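Local structure of carboxypeptidase A (Helicoverpa armigera, 1JQG) at residues G23-Q28 with F68-F73; Y27-A32 with G61-P66; G250-R255 with S271-G276. The protein is the zymogen of a zinc-dependent gut carboxypeptidase of the M14 family, which probably removes C-terminal residues from peptides once its activation segment is cut away. All blocks are in the same frame, centred on the assembly; numbering follows the deposited sequence.

Contact 1. Residues G23-Q28 with F68-F73; sequences GHAVYQ and FKREIF
Tyr27 OH is the one side-chain oxygen that Arg70 addresses here: Arg70 NE donates to it at 3.2 Å, but the N-H...O angle of 134° marks the bond as weak and bent. The two side chains cross nearly at right angles, and so do the tyrosine ring and the guanidinium plane, a relation that excludes stacking of the two groups. Arg70 reaches this position through a chain that runs extended past CG and then bends at chi3, which turns the guanidinium across the start of strand 25-30. There one face of the group rests on Ala25, whose CB lies 3.6 Å above the plane and nearer its rim than its centre; NH1 makes the closest approach, 3.7 Å from Ala25 CB. Closer to the root of the side chain, Arg70 CD lies 3.9 Å from Gly23 O.

The second half of the contact is aromatic. Phe73 sends CE1 over one face of the Tyr27 ring, 3.7 Å from Tyr27 CG and displaced toward the rim. Ring centroids 5.1 Å apart and planes at 52° describe an oblique pair, neither stacked nor edge-to-face. With CG anti to its own backbone N (chi1 168°), Phe73 extends from the helix toward the strand and slides past Tyr27 in the opposite direction.

Replacing Arg70 by alanine removes the guanidinium; Tyr27 OH would probably lose this weak donor, and the methyl of Ala25 its cover on that side.

Within the activation segment, the first turn of helix 70-80, with Lys69 at its N-cap, thus packs on strand 25-30. Arg70 also touches Leu86 of strand 83-88, while Phe73 reaches Val63 and Val65 of strand 61-65, spreading the helix across three neighbouring strands.

Contact 2. Residues Y27-A32 with G61-P66; sequences YQVDVA and GKVLVP
Backbone hydrogen bonds tie Tyr27 to Val63 and Val29 to Gly61, each an antiparallel hydrogen-bonded pair with both amides and both carbonyls engaged. The Tyr27 pair is the straighter: Tyr27 N donates to Val63 O at 3.0 Å with an N-H...O angle of 175°, and Val63 N answers to Tyr27 O. At the other pair both bonds measure 142° at the hydrogen, and Val29 N meets Gly61 O at 3.1 Å. Between them Gln28 and Lys62 form the non-hydrogen-bonded pair, their CA atoms 4.7 Å apart. Here CA-H...O contacts supplement the ladder, with Lys62 CA 3.3 Å from Tyr27 O and Gln28 CA equally close to Gly61 O. The two short strand axes approach to 4.8 Å, and their directions differ by 139°, so the pairing is markedly twisted.

Apolar contacts gather on the face carrying Tyr27, Val29, Val63 and Val65. Val65 CG2 presses against Tyr27 CD1 at 3.6 Å, meeting the ring obliquely. Val63 places CG1 between its backbone N and carbonyl carbon, and from there the methyl touches both Tyr27 CB, at 4.1 Å, and Val29 CG1, at 4.2 Å. Phe73 of helix 70-80 packs against this same face.

On the reverse face Gln28 and Lys62 carry the polar groups. Both extend away from the backbone and barely approach each other. The ammonium of Lys62 is instead held by salt bridges to Glu87 and to Asp393 of the zinc carboxypeptidase domain, which links this face to the enzyme.

A helix-packed apolar face and an opposite face whose Lys62 reaches the catalytic domain fit the open-faced antiparallel alpha/beta sandwich of M14 activation segments, in which strands 25-30 and 61-65 are the central pair of four.

Contact 3. Residues G250-R255 with S271-G276; sequences GVDLNR and SDTFHG
Asp252 N donates to Phe274 O at 2.8 Å, with the N-H...O angle at 148°; this is the single hydrogen bond joining the two loops. The carboxylate is fixed by other groups: OD2 accepts from Asn254 N in an Asx turn and from the zinc ligand His181, while OD1 pairs with Arg235. Contact between Asp252 and zinc-bound His181 makes the aspartate a second-shell residue, probably orienting and polarising that imidazole. Arg255 NE, 3.7 Å from Asp252 OD1, adds only a long charge pairing, since the oxygen lies well out of the guanidinium plane.

Facing loop 250-255, the type I turn Ser271-Phe274 is braced by Ser271 OG, which accepts from Thr273 N in an ST turn.

Van der Waals contacts flank these bonds. Val251 CG2 meets Phe274 CD2 at 3.8 Å, the side chains crossing at a slant, and Val251 CG1 lies 3.4 Å from Phe274 O. Arg255 bends at chi2 (-83°) to run beside Thr273, whose CG2 lies over one guanidinium face, 3.9 Å from Arg255 NH2. Within 271-276, Gly276 N sits 3.5 Å above the centre of the Phe274 ring.

Both segments belong to the long connection between helices 221-228 and 283-294; Asn254 reaches out to Asp304 and His306 on strand 299-307, setting 250-255 against the central sheet beside the zinc.

From the N terminus, the chain first forms strand 25-30, the shared starting point of contacts 1 and 2. Contact 2 closes the inner loop when strand 61-65 returns beside it; contact 1 closes the larger one at the start of helix 70-80, so contact 2 nests inside contact 1, the two sharing Tyr27 and Gln28. The two touch directly, with Phe73 CZ 3.8 Å from Val63 CG1, and together join helix and sheet in the activation segment. Contact 3 comes later, in series, closing a short loop within the zinc carboxypeptidase domain. Its centre lies about 21 Å from that of contact 2, without touching it, although their nearest atoms approach to about 7 Å.

Contact 1. Residues G23-Q28 with F68-F73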
ATOM      1  N   GLY A  23     -19.143 -12.628  12.863  1.00 30.27           N
ATOM      2  CA  GLY A  23     -18.572 -13.765  13.589  1.00 34.35           C
ATOM      3  C   GLY A  23     -17.058 -13.861  13.457  1.00 35.98           C
ATOM      4  O   GLY A  23     -16.429 -14.608  14.220  1.00 40.54           O
ATOM      5  N   HIS A  24     -16.472 -13.081  12.536  1.00 32.48           N
ATOM      6  CA  HIS A  24     -15.027 -13.116  12.340  1.00 29.23           C
ATOM      7  C   HIS A  24     -14.311 -12.435  13.515  1.00 28.35           C
ATOM      8  O   HIS A  24     -14.695 -11.342  13.928  1.00 24.39           O
ATOM      9  CB  HIS A  24     -14.660 -12.459  11.020  1.00 24.05           C
ATOM     10  CG  HIS A  24     -14.837 -13.291   9.811  1.00 26.56           C
ATOM     11  ND1 HIS A  24     -15.915 -14.140   9.668  1.00 41.41           N
ATOM     12  CD2 HIS A  24     -14.110 -13.442   8.675  1.00 25.64           C
ATOM     13  CE1 HIS A  24     -15.855 -14.775   8.500  1.00 32.77           C
ATOM     14  NE2 HIS A  24     -14.757 -14.352   7.887  1.00 30.22           N
ATOM     15  N   ALA A  25     -13.267 -13.084  14.035  1.00 27.18           N
ATOM     16  CA  ALA A  25     -12.500 -12.534  15.144  1.00 24.25           C
ATOM     17  C   ALA A  25     -11.030 -12.265  14.783  1.00 25.78           C
ATOM     18  O   ALA A  25     -10.338 -12.950  14.029  1.00 22.71           O
ATOM     19  CB  ALA A  25     -12.481 -13.464  16.342  1.00 25.73           C
ATOM     20  N   VAL A  26     -10.494 -11.208  15.392  1.00 24.77           N
ATOM     21  CA  VAL A  26      -9.111 -10.812  15.220  1.00 23.64           C
ATOM     22  C   VAL A  26      -8.299 -11.335  16.393  1.00 23.25           C
ATOM     23  O   VAL A  26      -8.654 -11.069  17.549  1.00 21.17           O
ATOM     24  CB  VAL A  26      -8.956  -9.269  15.114  1.00 26.48           C
ATOM     25  CG1 VAL A  26      -7.496  -8.839  15.168  1.00 23.83           C
ATOM     26  CG2 VAL A  26      -9.555  -8.823  13.782  1.00 19.32           C
ATOM     27  N   TYR A  27      -7.248 -12.072  16.070  1.00 21.95           N
ATOM     28  CA  TYR A  27      -6.385 -12.641  17.095  1.00 27.37           C
ATOM     29  C   TYR A  27      -5.009 -11.982  17.054  1.00 31.10           C
ATOM     30  O   TYR A  27      -4.558 -11.446  16.027  1.00 31.59           O
ATOM     31  CB  TYR A  27      -6.265 -14.147  16.914  1.00 29.82           C
ATOM     32  CG  TYR A  27      -7.461 -14.961  17.366  1.00 32.89           C
ATOM     33  CD1 TYR A  27      -8.480 -15.254  16.471  1.00 32.42           C
ATOM     34  CD2 TYR A  27      -7.559 -15.465  18.661  1.00 34.45           C
ATOM     35  CE1 TYR A  27      -9.563 -16.033  16.855  1.00 34.65           C
ATOM     36  CE2 TYR A  27      -8.653 -16.210  19.063  1.00 36.66           C
ATOM     37  CZ  TYR A  27      -9.649 -16.494  18.148  1.00 36.06           C
ATOM     38  OH  TYR A  27     -10.731 -17.235  18.514  1.00 42.65           O
ATOM     39  N   GLN A  28      -4.321 -12.008  18.180  1.00 33.08           N
ATOM     40  CA  GLN A  28      -2.948 -11.529  18.285  1.00 32.94           C
ATOM     41  C   GLN A  28      -2.049 -12.709  18.656  1.00 32.74           C
ATOM     42  O   GLN A  28      -2.209 -13.247  19.752  1.00 36.26           O
ATOM     43  CB  GLN A  28      -2.910 -10.372  19.273  1.00 27.69           C
ATOM     44  CG  GLN A  28      -1.524  -9.840  19.540  1.00 32.68           C
ATOM     45  CD  GLN A  28      -1.486  -8.875  20.722  1.00 40.82           C
ATOM     46  OE1 GLN A  28      -0.824  -9.195  21.728  1.00 37.17           O
ATOM     47  NE2 GLN A  28      -2.186  -7.755  20.561  1.00 33.95           N
ATOM     48  N   PHE A  68     -16.126 -20.179  11.689  1.00 46.78           N
ATOM     49  CA  PHE A  68     -16.088 -21.617  11.542  1.00 44.75           C
ATOM     50  C   PHE A  68     -14.688 -22.190  11.598  1.00 42.65           C
ATOM     51  O   PHE A  68     -14.493 -23.375  11.319  1.00 44.09           O
ATOM     52  CB  PHE A  68     -16.783 -22.039  10.235  1.00 49.34           C
ATOM     53  CG  PHE A  68     -18.273 -21.807  10.252  1.00 53.58           C
ATOM     54  CD1 PHE A  68     -18.837 -20.925   9.344  1.00 57.44           C
ATOM     55  CD2 PHE A  68     -19.103 -22.435  11.161  1.00 52.25           C
ATOM     56  CE1 PHE A  68     -20.200 -20.690   9.336  1.00 59.36           C
ATOM     57  CE2 PHE A  68     -20.461 -22.202  11.154  1.00 56.73           C
ATOM     58  CZ  PHE A  68     -21.020 -21.329  10.242  1.00 57.40           C
ATOM     59  N   LYS A  69     -13.701 -21.391  11.966  1.00 40.83           N
ATOM     60  CA  LYS A  69     -12.320 -21.837  12.068  1.00 38.18           C
ATOM     61  C   LYS A  69     -11.670 -21.401  13.370  1.00 36.42           C
ATOM     62  O   LYS A  69     -10.536 -21.760  13.643  1.00 37.02           O
ATOM     63  CB  LYS A  69     -11.488 -21.285  10.902  1.00 39.81           C
ATOM     64  CG  LYS A  69     -11.709 -22.000   9.578  1.00 28.67           C
ATOM     65  CD  LYS A  69     -10.975 -21.268   8.470  1.00 29.30           C
ATOM     66  CE  LYS A  69     -11.075 -21.970   7.139  1.00 29.26           C
ATOM     67  NZ  LYS A  69     -10.337 -21.209   6.090  1.00 29.16           N
ATOM     68  N   ARG A  70     -12.404 -20.692  14.208  1.00 37.65           N
ATOM     69  CA  ARG A  70     -11.920 -20.179  15.476  1.00 38.91           C
ATOM     70  C   ARG A  70     -11.479 -21.270  16.435  1.00 42.85           C
ATOM     71  O   ARG A  70     -10.451 -21.133  17.102  1.00 40.02           O
ATOM     72  CB  ARG A  70     -12.934 -19.284  16.179  1.00 40.00           C
ATOM     73  CG  ARG A  70     -13.251 -17.986  15.444  1.00 29.85           C
ATOM     74  CD  ARG A  70     -14.210 -17.138  16.244  1.00 32.66           C
ATOM     75  NE  ARG A  70     -13.780 -16.973  17.634  1.00 36.04           N
ATOM     76  CZ  ARG A  70     -14.319 -16.063  18.461  1.00 43.31           C
ATOM     77  NH1 ARG A  70     -15.288 -15.236  18.061  1.00 37.65           N
ATOM     78  NH2 ARG A  70     -13.810 -16.052  19.700  1.00 43.05           N
ATOM     79  N   GLU A  71     -12.256 -22.350  16.502  1.00 48.34           N
ATOM     80  CA  GLU A  71     -11.959 -23.471  17.388  1.00 49.24           C
ATOM     81  C   GLU A  71     -10.740 -24.263  16.926  1.00 48.14           C
ATOM     82  O   GLU A  71      -9.893 -24.653  17.739  1.00 46.59           O
ATOM     83  CB  GLU A  71     -13.175 -24.397  17.509  1.00 57.03           C
ATOM     84  CG  GLU A  71     -13.092 -25.416  18.636  1.00 63.59           C
ATOM     85  CD  GLU A  71     -14.421 -26.099  18.918  1.00 74.65           C
ATOM     86  OE1 GLU A  71     -14.825 -27.044  18.187  1.00 76.66           O
ATOM     87  OE2 GLU A  71     -15.122 -25.708  19.891  1.00 73.22           O
ATOM     88  N   ILE A  72     -10.640 -24.523  15.626  1.00 45.86           N
ATOM     89  CA  ILE A  72      -9.511 -25.248  15.058  1.00 43.81           C
ATOM     90  C   ILE A  72      -8.215 -24.443  15.179  1.00 42.93           C
ATOM     91  O   ILE A  72      -7.139 -24.991  15.411  1.00 41.46           O
ATOM     92  CB  ILE A  72      -9.757 -25.568  13.572  1.00 45.96           C
ATOM     93  CG1 ILE A  72     -11.022 -26.421  13.383  1.00 49.89           C
ATOM     94  CG2 ILE A  72      -8.551 -26.269  12.971  1.00 41.93           C
ATOM     95  CD1 ILE A  72     -11.365 -26.584  11.902  1.00 52.37           C
ATOM     96  N   PHE A  73      -8.330 -23.127  14.981  1.00 41.47           N
ATOM     97  CA  PHE A  73      -7.204 -22.218  14.970  1.00 41.05           C
ATOM     98  C   PHE A  73      -6.515 -22.176  16.334  1.00 40.38           C
ATOM     99  O   PHE A  73      -5.291 -22.370  16.408  1.00 38.65           O
ATOM    100  CB  PHE A  73      -7.628 -20.819  14.530  1.00 35.62           C
ATOM    101  CG  PHE A  73      -6.607 -19.740  14.758  1.00 38.66           C
ATOM    102  CD1 PHE A  73      -6.692 -18.848  15.812  1.00 36.13           C
ATOM    103  CD2 PHE A  73      -5.542 -19.639  13.860  1.00 38.59           C
ATOM    104  CE1 PHE A  73      -5.727 -17.855  15.949  1.00 42.59           C
ATOM    105  CE2 PHE A  73      -4.584 -18.659  14.009  1.00 41.92           C
ATOM    106  CZ  PHE A  73      -4.681 -17.760  15.050  1.00 39.38           C
TER

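Contact 2. Residues Y27-A32 with G61-P66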
ATOM      1  N   TYR A  27      -7.248 -12.072  16.070  1.00 21.95           N
ATOM      2  CA  TYR A  27      -6.385 -12.641  17.095  1.00 27.37           C
ATOM      3  C   TYR A  27      -5.009 -11.982  17.054  1.00 31.10           C
ATOM      4  O   TYR A  27      -4.558 -11.446  16.027  1.00 31.59           O
ATOM      5  CB  TYR A  27      -6.265 -14.147  16.914  1.00 29.82           C
ATOM      6  CG  TYR A  27      -7.461 -14.961  17.366  1.00 32.89           C
ATOM      7  CD1 TYR A  27      -8.480 -15.254  16.471  1.00 32.42           C
ATOM      8  CD2 TYR A  27      -7.559 -15.465  18.661  1.00 34.45           C
ATOM      9  CE1 TYR A  27      -9.563 -16.033  16.855  1.00 34.65           C
ATOM     10  CE2 TYR A  27      -8.653 -16.210  19.063  1.00 36.66           C
ATOM     11  CZ  TYR A  27      -9.649 -16.494  18.148  1.00 36.06           C
ATOM     12  OH  TYR A  27     -10.731 -17.235  18.514  1.00 42.65           O
ATOM     13  N   GLN A  28      -4.321 -12.008  18.180  1.00 33.08           N
ATOM     14  CA  GLN A  28      -2.948 -11.529  18.285  1.00 32.94           C
ATOM     15  C   GLN A  28      -2.049 -12.709  18.656  1.00 32.74           C
ATOM     16  O   GLN A  28      -2.209 -13.247  19.752  1.00 36.26           O
ATOM     17  CB  GLN A  28      -2.910 -10.372  19.273  1.00 27.69           C
ATOM     18  CG  GLN A  28      -1.524  -9.840  19.540  1.00 32.68           C
ATOM     19  CD  GLN A  28      -1.486  -8.875  20.722  1.00 40.82           C
ATOM     20  OE1 GLN A  28      -0.824  -9.195  21.728  1.00 37.17           O
ATOM     21  NE2 GLN A  28      -2.186  -7.755  20.561  1.00 33.95           N
ATOM     22  N   VAL A  29      -1.210 -13.148  17.718  1.00 30.44           N
ATOM     23  CA  VAL A  29      -0.322 -14.275  17.972  1.00 30.08           C
ATOM     24  C   VAL A  29       1.053 -13.791  18.416  1.00 28.45           C
ATOM     25  O   VAL A  29       1.613 -12.943  17.754  1.00 26.84           O
ATOM     26  CB  VAL A  29      -0.184 -15.207  16.758  1.00 31.87           C
ATOM     27  CG1 VAL A  29      -1.610 -15.630  16.378  1.00 31.12           C
ATOM     28  CG2 VAL A  29       0.473 -14.587  15.544  1.00 41.84           C
ATOM     29  N   ASP A  30       1.537 -14.282  19.543  1.00 31.72           N
ATOM     30  CA  ASP A  30       2.804 -13.927  20.137  1.00 28.55           C
ATOM     31  C   ASP A  30       3.739 -15.114  20.057  1.00 28.76           C
ATOM     32  O   ASP A  30       3.490 -16.078  20.771  1.00 30.87           O
ATOM     33  CB  ASP A  30       2.664 -13.508  21.607  1.00 34.43           C
ATOM     34  CG  ASP A  30       1.649 -12.405  21.803  1.00 36.54           C
ATOM     35  OD1 ASP A  30       2.114 -11.283  22.054  1.00 45.14           O
ATOM     36  OD2 ASP A  30       0.428 -12.676  21.681  1.00 44.33           O
ATOM     37  N   VAL A  31       4.750 -15.020  19.205  1.00 30.60           N
ATOM     38  CA  VAL A  31       5.733 -16.078  19.029  1.00 31.71           C
ATOM     39  C   VAL A  31       6.994 -15.765  19.824  1.00 32.97           C
ATOM     40  O   VAL A  31       7.428 -14.627  19.890  1.00 33.89           O
ATOM     41  CB  VAL A  31       6.069 -16.336  17.538  1.00 32.63           C
ATOM     42  CG1 VAL A  31       4.838 -16.920  16.839  1.00 30.26           C
ATOM     43  CG2 VAL A  31       6.543 -15.054  16.885  1.00 30.69           C
ATOM     44  N   ALA A  32       7.593 -16.789  20.416  1.00 35.82           N
ATOM     45  CA  ALA A  32       8.793 -16.629  21.235  1.00 34.91           C
ATOM     46  C   ALA A  32      10.072 -16.852  20.437  1.00 35.62           C
ATOM     47  O   ALA A  32      11.046 -16.152  20.664  1.00 39.67           O
ATOM     48  CB  ALA A  32       8.775 -17.641  22.376  1.00 26.22           C
ATOM     49  N   GLY A  61       1.881 -10.513  15.800  1.00 25.48           N
ATOM     50  CA  GLY A  61       1.132 -10.213  14.594  1.00 25.14           C
ATOM     51  C   GLY A  61      -0.358 -10.349  14.797  1.00 24.65           C
ATOM     52  O   GLY A  61      -0.817 -10.730  15.869  1.00 22.94           O
ATOM     53  N   LYS A  62      -1.117  -9.892  13.806  1.00 26.01           N
ATOM     54  CA  LYS A  62      -2.567  -9.951  13.842  1.00 27.52           C
ATOM     55  C   LYS A  62      -3.134 -10.753  12.667  1.00 28.15           C
ATOM     56  O   LYS A  62      -2.650 -10.655  11.542  1.00 27.67           O
ATOM     57  CB  LYS A  62      -3.125  -8.534  13.878  1.00 31.64           C
ATOM     58  CG  LYS A  62      -2.880  -7.825  15.189  1.00 37.33           C
ATOM     59  CD  LYS A  62      -3.808  -6.644  15.432  1.00 44.75           C
ATOM     60  CE  LYS A  62      -3.356  -5.883  16.677  1.00 54.25           C
ATOM     61  NZ  LYS A  62      -3.908  -4.512  16.834  1.00 58.54           N
ATOM     62  N   VAL A  63      -4.152 -11.577  12.976  1.00 26.48           N
ATOM     63  CA  VAL A  63      -4.771 -12.390  11.919  1.00 27.11           C
ATOM     64  C   VAL A  63      -6.286 -12.426  12.059  1.00 26.59           C
ATOM     65  O   VAL A  63      -6.801 -12.506  13.181  1.00 22.65           O
ATOM     66  CB  VAL A  63      -4.150 -13.815  11.930  1.00 28.26           C
ATOM     67  CG1 VAL A  63      -4.205 -14.402  13.326  1.00 30.45           C
ATOM     68  CG2 VAL A  63      -4.708 -14.755  10.877  1.00 20.89           C
ATOM     69  N   LEU A  64      -6.984 -12.289  10.911  1.00 24.02           N
ATOM     70  CA  LEU A  64      -8.440 -12.367  10.915  1.00 23.15           C
ATOM     71  C   LEU A  64      -8.934 -13.795  10.708  1.00 21.08           C
ATOM     72  O   LEU A  64      -8.607 -14.414   9.716  1.00 28.92           O
ATOM     73  CB  LEU A  64      -8.986 -11.461   9.803  1.00 25.78           C
ATOM     74  CG  LEU A  64     -10.520 -11.346   9.708  1.00 22.73           C
ATOM     75  CD1 LEU A  64     -10.988 -10.626  10.960  1.00 17.65           C
ATOM     76  CD2 LEU A  64     -10.849 -10.615   8.435  1.00 22.70           C
ATOM     77  N   VAL A  65      -9.595 -14.373  11.683  1.00 23.87           N
ATOM     78  CA  VAL A  65     -10.028 -15.765  11.663  1.00 26.31           C
ATOM     79  C   VAL A  65     -11.549 -15.911  11.607  1.00 28.61           C
ATOM     80  O   VAL A  65     -12.313 -15.363  12.410  1.00 27.97           O
ATOM     81  CB  VAL A  65      -9.533 -16.524  12.913  1.00 25.04           C
ATOM     82  CG1 VAL A  65     -10.061 -17.973  12.901  1.00 17.64           C
ATOM     83  CG2 VAL A  65      -8.017 -16.366  13.112  1.00 18.40           C
ATOM     84  N   PRO A  66     -12.046 -16.602  10.598  1.00 29.83           N
ATOM     85  CA  PRO A  66     -13.471 -16.877  10.416  1.00 33.53           C
ATOM     86  C   PRO A  66     -14.109 -17.586  11.593  1.00 36.51           C
ATOM     87  O   PRO A  66     -13.488 -18.367  12.312  1.00 37.59           O
ATOM     88  CB  PRO A  66     -13.533 -17.737   9.152  1.00 27.96           C
ATOM     89  CG  PRO A  66     -12.287 -17.356   8.410  1.00 24.84           C
ATOM     90  CD  PRO A  66     -11.248 -17.197   9.493  1.00 28.40           C
TER

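Contact 3. Residues G250-R255 with S271-G276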
ATOM      1  N   GLY A 250      -9.268 -13.532  -7.775  1.00 26.50           N
ATOM      2  CA  GLY A 250      -8.339 -12.477  -7.487  1.00 18.78           C
ATOM      3  C   GLY A 250      -6.919 -12.948  -7.229  1.00 20.08           C
ATOM      4  O   GLY A 250      -6.639 -13.945  -6.539  1.00 21.35           O
ATOM      5  N   VAL A 251      -6.000 -12.100  -7.623  1.00 18.84           N
ATOM      6  CA  VAL A 251      -4.572 -12.266  -7.522  1.00 19.00           C
ATOM      7  C   VAL A 251      -3.990 -11.133  -6.662  1.00 20.86           C
ATOM      8  O   VAL A 251      -4.451  -9.997  -6.722  1.00 17.44           O
ATOM      9  CB  VAL A 251      -3.914 -12.218  -8.904  1.00 16.64           C
ATOM     10  CG1 VAL A 251      -2.405 -12.089  -8.755  1.00 15.73           C
ATOM     11  CG2 VAL A 251      -4.328 -13.385  -9.794  1.00 22.32           C
ATOM     12  N   ASP A 252      -3.043 -11.492  -5.788  1.00 22.77           N
ATOM     13  CA  ASP A 252      -2.331 -10.489  -4.999  1.00 21.26           C
ATOM     14  C   ASP A 252      -1.336  -9.779  -5.930  1.00 21.08           C
ATOM     15  O   ASP A 252      -0.310 -10.339  -6.325  1.00 15.39           O
ATOM     16  CB  ASP A 252      -1.577 -11.165  -3.861  1.00 23.22           C
ATOM     17  CG  ASP A 252      -0.930 -10.196  -2.892  1.00 21.78           C
ATOM     18  OD1 ASP A 252      -0.507 -10.679  -1.824  1.00 26.05           O
ATOM     19  OD2 ASP A 252      -0.858  -8.976  -3.209  1.00 17.02           O
ATOM     20  N   LEU A 253      -1.674  -8.522  -6.249  1.00 19.32           N
ATOM     21  CA  LEU A 253      -0.820  -7.769  -7.202  1.00 18.54           C
ATOM     22  C   LEU A 253       0.583  -7.496  -6.721  1.00 16.13           C
ATOM     23  O   LEU A 253       1.520  -7.300  -7.483  1.00 16.67           O
ATOM     24  CB  LEU A 253      -1.496  -6.452  -7.563  1.00 15.73           C
ATOM     25  CG  LEU A 253      -2.818  -6.534  -8.320  1.00 20.09           C
ATOM     26  CD1 LEU A 253      -3.407  -5.134  -8.502  1.00 15.02           C
ATOM     27  CD2 LEU A 253      -2.610  -7.213  -9.694  1.00 16.57           C
ATOM     28  N   ASN A 254       0.818  -7.557  -5.411  1.00 19.08           N
ATOM     29  CA  ASN A 254       2.146  -7.334  -4.848  1.00 19.57           C
ATOM     30  C   ASN A 254       2.942  -8.619  -4.844  1.00 16.94           C
ATOM     31  O   ASN A 254       3.970  -8.755  -4.174  1.00 19.49           O
ATOM     32  CB  ASN A 254       2.060  -6.698  -3.462  1.00 13.56           C
ATOM     33  CG  ASN A 254       3.264  -5.777  -3.199  1.00 22.93           C
ATOM     34  OD1 ASN A 254       3.937  -5.355  -4.149  1.00 13.81           O
ATOM     35  ND2 ASN A 254       3.570  -5.454  -1.952  1.00 22.85           N
ATOM     36  N   ARG A 255       2.480  -9.623  -5.580  1.00 14.93           N
ATOM     37  CA  ARG A 255       3.156 -10.902  -5.715  1.00 19.06           C
ATOM     38  C   ARG A 255       3.184 -11.272  -7.213  1.00 19.77           C
ATOM     39  O   ARG A 255       3.638 -12.321  -7.624  1.00 19.91           O
ATOM     40  CB  ARG A 255       2.499 -12.008  -4.928  1.00 21.30           C
ATOM     41  CG  ARG A 255       2.145 -11.740  -3.478  1.00 26.83           C
ATOM     42  CD  ARG A 255       3.371 -11.951  -2.602  1.00 33.21           C
ATOM     43  NE  ARG A 255       3.070 -11.536  -1.243  1.00 46.40           N
ATOM     44  CZ  ARG A 255       3.414 -12.214  -0.163  1.00 50.90           C
ATOM     45  NH1 ARG A 255       4.086 -13.359  -0.284  1.00 50.35           N
ATOM     46  NH2 ARG A 255       3.063 -11.720   1.024  1.00 54.41           N
ATOM     47  N   SER A 271      -6.129 -18.287  -1.603  1.00 25.59           N
ATOM     48  CA  SER A 271      -5.257 -17.510  -0.712  1.00 27.48           C
ATOM     49  C   SER A 271      -5.204 -16.035  -1.069  1.00 29.44           C
ATOM     50  O   SER A 271      -5.283 -15.697  -2.264  1.00 29.44           O
ATOM     51  CB  SER A 271      -3.853 -18.111  -0.742  1.00 24.86           C
ATOM     52  OG  SER A 271      -2.992 -17.327   0.063  1.00 38.05           O
ATOM     53  N   ASP A 272      -4.969 -15.178  -0.081  1.00 30.24           N
ATOM     54  CA  ASP A 272      -4.841 -13.744  -0.283  1.00 30.97           C
ATOM     55  C   ASP A 272      -3.491 -13.361  -0.886  1.00 31.45           C
ATOM     56  O   ASP A 272      -3.286 -12.194  -1.142  1.00 33.31           O
ATOM     57  CB  ASP A 272      -5.067 -12.991   1.031  1.00 32.82           C
ATOM     58  CG  ASP A 272      -6.517 -12.969   1.446  1.00 37.12           C
ATOM     59  OD1 ASP A 272      -7.335 -12.688   0.540  1.00 46.30           O
ATOM     60  OD2 ASP A 272      -6.809 -13.224   2.621  1.00 44.69           O
ATOM     61  N   THR A 273      -2.541 -14.289  -0.950  1.00 31.25           N
ATOM     62  CA  THR A 273      -1.217 -14.063  -1.495  1.00 24.60           C
ATOM     63  C   THR A 273      -0.957 -14.838  -2.762  1.00 20.63           C
ATOM     64  O   THR A 273       0.186 -15.122  -3.076  1.00 23.86           O
ATOM     65  CB  THR A 273      -0.136 -14.411  -0.437  1.00 16.69           C
ATOM     66  OG1 THR A 273      -0.159 -15.768  -0.086  1.00 19.15           O
ATOM     67  CG2 THR A 273      -0.387 -13.545   0.773  1.00 15.96           C
ATOM     68  N   PHE A 274      -2.004 -15.174  -3.501  1.00 23.13           N
ATOM     69  CA  PHE A 274      -1.893 -15.854  -4.782  1.00 19.83           C
ATOM     70  C   PHE A 274      -1.132 -15.020  -5.802  1.00 22.28           C
ATOM     71  O   PHE A 274      -1.632 -13.924  -6.050  1.00 22.81           O
ATOM     72  CB  PHE A 274      -3.281 -16.188  -5.322  1.00 20.47           C
ATOM     73  CG  PHE A 274      -3.270 -16.953  -6.621  1.00 17.56           C
ATOM     74  CD1 PHE A 274      -2.455 -18.060  -6.765  1.00 15.53           C
ATOM     75  CD2 PHE A 274      -4.086 -16.556  -7.685  1.00 12.39           C
ATOM     76  CE1 PHE A 274      -2.435 -18.791  -7.947  1.00 19.30           C
ATOM     77  CE2 PHE A 274      -4.067 -17.284  -8.859  1.00 17.97           C
ATOM     78  CZ  PHE A 274      -3.245 -18.402  -8.995  1.00 16.57           C
ATOM     79  N   HIS A 275      -0.102 -15.611  -6.415  1.00 25.11           N
ATOM     80  CA  HIS A 275       0.782 -14.921  -7.328  1.00 25.32           C
ATOM     81  C   HIS A 275       0.222 -14.815  -8.739  1.00 27.52           C
ATOM     82  O   HIS A 275       0.849 -14.128  -9.568  1.00 24.99           O
ATOM     83  CB  HIS A 275       2.180 -15.558  -7.295  1.00 17.48           C
ATOM     84  CG  HIS A 275       2.234 -17.034  -7.468  1.00 25.91           C
ATOM     85  ND1 HIS A 275       1.470 -17.683  -8.431  1.00 23.74           N
ATOM     86  CD2 HIS A 275       2.981 -17.991  -6.841  1.00 20.75           C
ATOM     87  CE1 HIS A 275       1.737 -18.981  -8.343  1.00 29.20           C
ATOM     88  NE2 HIS A 275       2.646 -19.182  -7.401  1.00 22.47           N
ATOM     89  N   GLY A 276      -0.827 -15.574  -9.076  1.00 27.88           N
ATOM     90  CA  GLY A 276      -1.262 -15.646 -10.480  1.00 28.02           C
ATOM     91  C   GLY A 276      -0.639 -16.720 -11.377  1.00 28.33           C
ATOM     92  O   GLY A 276       0.125 -17.550 -10.902  1.00 26.99           O
TER